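Local coordinates for protein putative kinase (PDB 2RHM) that is of unknown function but, as a putative kinase with the P-loop hydrolase fold, probably binds a nucleoside triphosphate and transfers its phosphate, at residues L7-G12 with E93-L98; R30-S35 with A71-S76. One frame throughout, in Å; residues are numbered along the deposited sequence.

Contact 1 (L7-G12 with E93-L98); sequences LIIVTG and ERMQNL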
loop_
_atom_site.group_PDB
_atom_site.type_symbol
_atom_site.label_atom_id
_atom_site.label_comp_id
_atom_site.label_asym_id
_atom_site.label_seq_id
_atom_site.Cartn_x
_atom_site.Cartn_y
_atom_site.Cartn_z
ATOM N N LEU B 7 -15.139 3.912 -1.186
ATOM C CA LEU B 7 -14.331 2.846 -0.618
ATOM C C LEU B 7 -15.157 1.576 -0.767
ATOM O O LEU B 7 -16.231 1.472 -0.180
ATOM C CB LEU B 7 -14.004 3.111 0.851
ATOM C CG LEU B 7 -13.345 1.940 1.596
ATOM C CD1 LEU B 7 -12.100 1.473 0.869
ATOM C CD2 LEU B 7 -12.991 2.299 3.043
ATOM N N ILE B 8 -14.677 0.654 -1.603
ATOM C CA ILE B 8 -15.382 -0.583 -1.890
ATOM C C ILE B 8 -14.778 -1.667 -1.031
ATOM O O ILE B 8 -13.612 -2.010 -1.197
ATOM C CB ILE B 8 -15.301 -0.941 -3.398
ATOM C CG1 ILE B 8 -15.912 0.206 -4.230
ATOM C CG2 ILE B 8 -16.000 -2.260 -3.665
ATOM C CD1 ILE B 8 -15.386 0.256 -5.624
ATOM N N ILE B 9 -15.583 -2.174 -0.097
ATOM C CA ILE B 9 -15.149 -3.179 0.837
ATOM C C ILE B 9 -15.655 -4.535 0.373
ATOM O O ILE B 9 -16.856 -4.742 0.234
ATOM C CB ILE B 9 -15.678 -2.889 2.265
ATOM C CG1 ILE B 9 -15.129 -1.549 2.779
ATOM C CG2 ILE B 9 -15.355 -4.038 3.233
ATOM C CD1 ILE B 9 -16.092 -0.389 2.574
ATOM N N VAL B 10 -14.723 -5.432 0.102
ATOM C CA VAL B 10 -15.061 -6.808 -0.237
ATOM C C VAL B 10 -14.672 -7.711 0.906
ATOM O O VAL B 10 -13.495 -7.825 1.254
ATOM C CB VAL B 10 -14.393 -7.285 -1.534
ATOM C CG1 VAL B 10 -14.892 -8.661 -1.899
ATOM C CG2 VAL B 10 -14.677 -6.313 -2.666
ATOM N N THR B 11 -15.687 -8.338 1.502
ATOM C CA THR B 11 -15.482 -9.171 2.677
ATOM C C THR B 11 -16.026 -10.578 2.451
ATOM O O THR B 11 -16.660 -10.854 1.451
ATOM C CB THR B 11 -16.093 -8.529 3.927
ATOM O OG1 THR B 11 -15.606 -9.208 5.099
ATOM C CG2 THR B 11 -17.600 -8.559 3.856
ATOM N N GLY B 12 -15.720 -11.478 3.373
ATOM C CA GLY B 12 -16.142 -12.856 3.284
ATOM C C GLY B 12 -15.206 -13.694 4.086
ATOM O O GLY B 12 -14.056 -13.299 4.324
ATOM N N GLU B 93 -14.325 0.098 14.097
ATOM C CA GLU B 93 -13.679 1.303 14.614
ATOM C C GLU B 93 -12.491 1.692 13.726
ATOM O O GLU B 93 -12.194 2.886 13.570
ATOM C CB GLU B 93 -13.243 1.135 16.056
ATOM C CG GLU B 93 -12.672 2.436 16.648
ATOM C CD GLU B 93 -12.451 2.360 18.140
ATOM O OE1 GLU B 93 -12.872 1.364 18.755
ATOM O OE2 GLU B 93 -11.857 3.308 18.702
ATOM N N ARG B 94 -11.811 0.724 13.128
ATOM C CA ARG B 94 -10.739 1.109 12.203
ATOM C C ARG B 94 -11.288 1.874 11.003
ATOM O O ARG B 94 -10.648 2.819 10.543
ATOM C CB ARG B 94 -9.902 -0.071 11.726
ATOM C CG ARG B 94 -9.038 -0.735 12.801
ATOM C CD ARG B 94 -8.544 -2.062 12.270
ATOM N NE ARG B 94 -7.947 -2.880 13.317
ATOM C CZ ARG B 94 -7.955 -4.209 13.338
ATOM N NH1 ARG B 94 -8.607 -4.913 12.420
ATOM N NH2 ARG B 94 -7.377 -4.840 14.351
HETATM N N MSE B 95 -12.453 1.467 10.502
HETATM C CA MSE B 95 -13.092 2.162 9.385
HETATM C C MSE B 95 -13.561 3.547 9.808
HETATM O O MSE B 95 -13.456 4.505 9.057
HETATM C CB MSE B 95 -14.245 1.347 8.828
HETATM C CG MSE B 95 -13.800 0.101 8.135
HETATM SE SE MSE B 95 -13.215 0.465 6.331
HETATM C CE MSE B 95 -12.550 -1.361 5.955
ATOM N N GLN B 96 -14.070 3.670 11.021
ATOM C CA GLN B 96 -14.430 4.985 11.537
ATOM C C GLN B 96 -13.238 5.916 11.634
ATOM O O GLN B 96 -13.318 7.084 11.268
ATOM C CB GLN B 96 -15.101 4.834 12.894
ATOM C CG GLN B 96 -16.521 4.364 12.731
ATOM C CD GLN B 96 -17.117 3.778 13.992
ATOM O OE1 GLN B 96 -16.525 3.844 15.069
ATOM N NE2 GLN B 96 -18.285 3.170 13.849
ATOM N N ASN B 97 -12.136 5.392 12.140
ATOM C CA ASN B 97 -10.900 6.151 12.261
ATOM C C ASN B 97 -10.352 6.555 10.899
ATOM O O ASN B 97 -9.866 7.669 10.734
ATOM C CB ASN B 97 -9.879 5.357 13.068
ATOM C CG ASN B 97 -10.259 5.258 14.537
ATOM O OD1 ASN B 97 -11.105 6.005 15.011
ATOM N ND2 ASN B 97 -9.647 4.322 15.253
ATOM N N LEU B 98 -10.444 5.654 9.926
ATOM C CA LEU B 98 -10.066 5.961 8.557
ATOM C C LEU B 98 -10.907 7.105 8.009
ATOM O O LEU B 98 -10.356 8.071 7.459
ATOM C CB LEU B 98 -10.234 4.730 7.653
ATOM C CG LEU B 98 -9.864 4.925 6.171
ATOM C CD1 LEU B 98 -8.399 5.342 5.963
ATOM C CD2 LEU B 98 -10.137 3.674 5.396
#
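L7 and I9 meet the selenomethionine M95 and L98 where strand 6-12 faces helix 88-101, in the alpha/beta packing expected of a P-loop hydrolase fold. The segments run almost antiparallel (167°), and their axes come no closer than 12.8 Å, so side chains alone bridge the gap. L7 is the strand residue with two partners: its CD2 lies 3.8 Å from M95 SE and 3.9 Å from L98 CD2. Its CG stands anti to the backbone N (chi1 171°), which sends this methyl out toward the helix. L98 has the same first torsion and comes from the other side, so the two leucines meet tip to tip. M95 lies across L7 at a slant instead. Its chain bends at chi2 (-81°), and beyond the selenium the terminal methyl runs past I9 in the opposite sense, leaving CE 4.1 Å from I9 CG1. The residue types fit these roles. A long unbranched chain can fold over two neighbouring aliphatic groups, leucine presents a forked end to a layer some distance away, and beta-branched isoleucine fills space close to its own strand. M95 and L98, one helical turn apart, lie on the same helix face, while exposed E93, Q96 and N97 occupy its polar side. No hydrogen bond crosses the contact, which is wholly buried and apolar. L7 and I9 also form backbone bonds to strand 105-112, and I8 bonds to strand 80-83 on the other flank. M95 packs on Y67 of helix 52-75, whereas I8 and V10 point to the reverse face of the sheet and pack on helix 18-29.

Contact 2 (R30-S35 with A71-S76); sequences RLPLLS and ATILQS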
loop_
_atom_site.group_PDB
_atom_site.type_symbol
_atom_site.label_atom_id
_atom_site.label_comp_id
_atom_site.label_asym_id
_atom_site.label_seq_id
_atom_site.Cartn_x
_atom_site.Cartn_y
_atom_site.Cartn_z
ATOM N N ARG B 30 -11.337 -0.287 -12.951
ATOM C CA ARG B 30 -10.021 0.333 -13.055
ATOM C C ARG B 30 -9.658 1.069 -11.758
ATOM O O ARG B 30 -9.320 2.253 -11.761
ATOM C CB ARG B 30 -9.953 1.272 -14.264
ATOM C CG ARG B 30 -10.290 0.584 -15.577
ATOM C CD ARG B 30 -10.255 1.547 -16.752
ATOM N NE ARG B 30 -8.922 2.111 -16.906
ATOM C CZ ARG B 30 -7.898 1.487 -17.487
ATOM N NH1 ARG B 30 -8.034 0.260 -17.991
ATOM N NH2 ARG B 30 -6.722 2.092 -17.558
ATOM N N LEU B 31 -9.708 0.339 -10.656
ATOM C CA LEU B 31 -9.402 0.904 -9.334
ATOM C C LEU B 31 -8.282 0.134 -8.649
ATOM O O LEU B 31 -8.052 -1.054 -8.941
ATOM C CB LEU B 31 -10.652 0.910 -8.435
ATOM C CG LEU B 31 -11.842 1.773 -8.875
ATOM C CD1 LEU B 31 -12.999 1.551 -7.925
ATOM C CD2 LEU B 31 -11.459 3.241 -8.933
ATOM N N PRO B 32 -7.555 0.816 -7.742
ATOM C CA PRO B 32 -6.527 0.149 -6.957
ATOM C C PRO B 32 -7.157 -0.867 -6.019
ATOM O O PRO B 32 -8.296 -0.680 -5.547
ATOM C CB PRO B 32 -5.875 1.283 -6.147
ATOM C CG PRO B 32 -6.386 2.537 -6.725
ATOM C CD PRO B 32 -7.681 2.238 -7.385
ATOM N N LEU B 33 -6.422 -1.952 -5.801
ATOM C CA LEU B 33 -6.869 -3.039 -4.931
ATOM C C LEU B 33 -5.850 -3.310 -3.838
ATOM O O LEU B 33 -4.697 -3.629 -4.117
ATOM C CB LEU B 33 -7.053 -4.308 -5.758
ATOM C CG LEU B 33 -7.406 -5.601 -5.026
ATOM C CD1 LEU B 33 -8.748 -5.414 -4.291
ATOM C CD2 LEU B 33 -7.455 -6.747 -6.024
ATOM N N LEU B 34 -6.299 -3.192 -2.593
ATOM C CA LEU B 34 -5.486 -3.538 -1.432
ATOM C C LEU B 34 -6.064 -4.770 -0.766
ATOM O O LEU B 34 -7.203 -4.755 -0.325
ATOM C CB LEU B 34 -5.458 -2.365 -0.466
ATOM C CG LEU B 34 -5.162 -0.995 -1.068
ATOM C CD1 LEU B 34 -5.309 0.033 0.036
ATOM C CD2 LEU B 34 -3.781 -0.918 -1.674
ATOM N N SER B 35 -5.300 -5.853 -0.719
ATOM C CA SER B 35 -5.757 -7.138 -0.209
ATOM C C SER B 35 -4.919 -7.559 0.992
ATOM O O SER B 35 -3.692 -7.531 0.913
ATOM C CB SER B 35 -5.604 -8.201 -1.306
ATOM O OG SER B 35 -5.548 -9.534 -0.766
ATOM N N ALA B 71 -5.597 5.315 3.394
ATOM C CA ALA B 71 -5.788 6.700 3.785
ATOM C C ALA B 71 -5.147 7.628 2.777
ATOM O O ALA B 71 -5.722 8.648 2.401
ATOM C CB ALA B 71 -5.205 6.935 5.152
ATOM N N THR B 72 -3.937 7.304 2.337
ATOM C CA THR B 72 -3.279 8.224 1.412
ATOM C C THR B 72 -3.950 8.221 0.027
ATOM O O THR B 72 -3.972 9.235 -0.647
ATOM C CB THR B 72 -1.748 8.004 1.331
ATOM O OG1 THR B 72 -1.148 9.108 0.633
ATOM C CG2 THR B 72 -1.399 6.678 0.640
ATOM N N ILE B 73 -4.504 7.083 -0.384
ATOM C CA ILE B 73 -5.226 6.998 -1.667
ATOM C C ILE B 73 -6.527 7.790 -1.588
ATOM O O ILE B 73 -6.847 8.596 -2.479
ATOM C CB ILE B 73 -5.504 5.526 -2.046
ATOM C CG1 ILE B 73 -4.185 4.791 -2.291
ATOM C CG2 ILE B 73 -6.369 5.431 -3.281
ATOM C CD1 ILE B 73 -4.333 3.345 -2.509
ATOM N N LEU B 74 -7.274 7.569 -0.515
ATOM C CA LEU B 74 -8.534 8.291 -0.307
ATOM C C LEU B 74 -8.333 9.796 -0.172
ATOM O O LEU B 74 -9.144 10.587 -0.698
ATOM C CB LEU B 74 -9.277 7.732 0.913
ATOM C CG LEU B 74 -9.834 6.310 0.744
ATOM C CD1 LEU B 74 -10.377 5.781 2.049
ATOM C CD2 LEU B 74 -10.935 6.278 -0.315
ATOM N N GLN B 75 -7.256 10.197 0.516
ATOM C CA GLN B 75 -6.931 11.616 0.689
ATOM C C GLN B 75 -6.634 12.319 -0.650
ATOM O O GLN B 75 -6.840 13.521 -0.770
ATOM C CB GLN B 75 -5.772 11.772 1.661
ATOM C CG GLN B 75 -6.177 11.522 3.114
ATOM C CD GLN B 75 -4.998 11.334 4.081
ATOM O OE1 GLN B 75 -3.845 11.184 3.671
ATOM N NE2 GLN B 75 -5.298 11.331 5.367
ATOM N N SER B 76 -6.175 11.567 -1.654
ATOM C CA SER B 76 -5.930 12.112 -3.000
ATOM C C SER B 76 -7.219 12.223 -3.837
ATOM O O SER B 76 -7.213 12.786 -4.932
ATOM C CB SER B 76 -4.918 11.238 -3.754
ATOM O OG SER B 76 -5.539 10.071 -4.269
#
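I73 is the helix residue that meets P32 and L34, joining helix 52-75 to strand 33-35, outermost in this chain's parallel sheet, in this P-loop hydrolase fold. Both contacts use its CD1 methyl, 4.3 Å from L34 CD1 and 4.5 Å from P32 CB. With chi2 near 173° the isoleucine chain is extended, which carries that methyl out to the strand. P32 gives a compact apolar surface just before the strand starts, and L34, two residues on, turns its branched end to the same helix face. Backbone bonds from P32 and L34 to I81 fix the two residues against strand 80-83, and I73 and L34 also share L80 as a neighbour. The second subunit packs directly on this shell: I73 packs on I73 of that chain, L33 N is hydrogen-bonded to T72 OG1 of that chain, and T72 OG1 to its L33 N, so the contact is part of the interface between the two chains. At the strand's end S35, an N-cap, binds A38 N and E83 OE1 through OG. S76 folds its hydroxyl back so that OG donates to I73 O at 2.7 Å, tilted 18° from the carbonyl plane.

How the contacts relate
Contact 2 is nested along the chain inside the loop that contact 1 closes; their centres lie about 12 Å apart, and both reach the same sheet. Strand 80-83 stands between strands 33-35 and 6-12. On one face the helices join the contacts: L98 CD1 lies 3.7 Å from A71 CB, and L98 CD2 is 4.0 Å from L74 CD1. Elsewhere I8 CD1 and L31 CD1 approach to 3.6 Å. None of the residues that touch within either contact lines the benzoic acid pocket. Strand 6-12 nevertheless leads to it, since G12 opens a probable Walker A loop whose P14 and A15 border the ligand, along with R125 and R131.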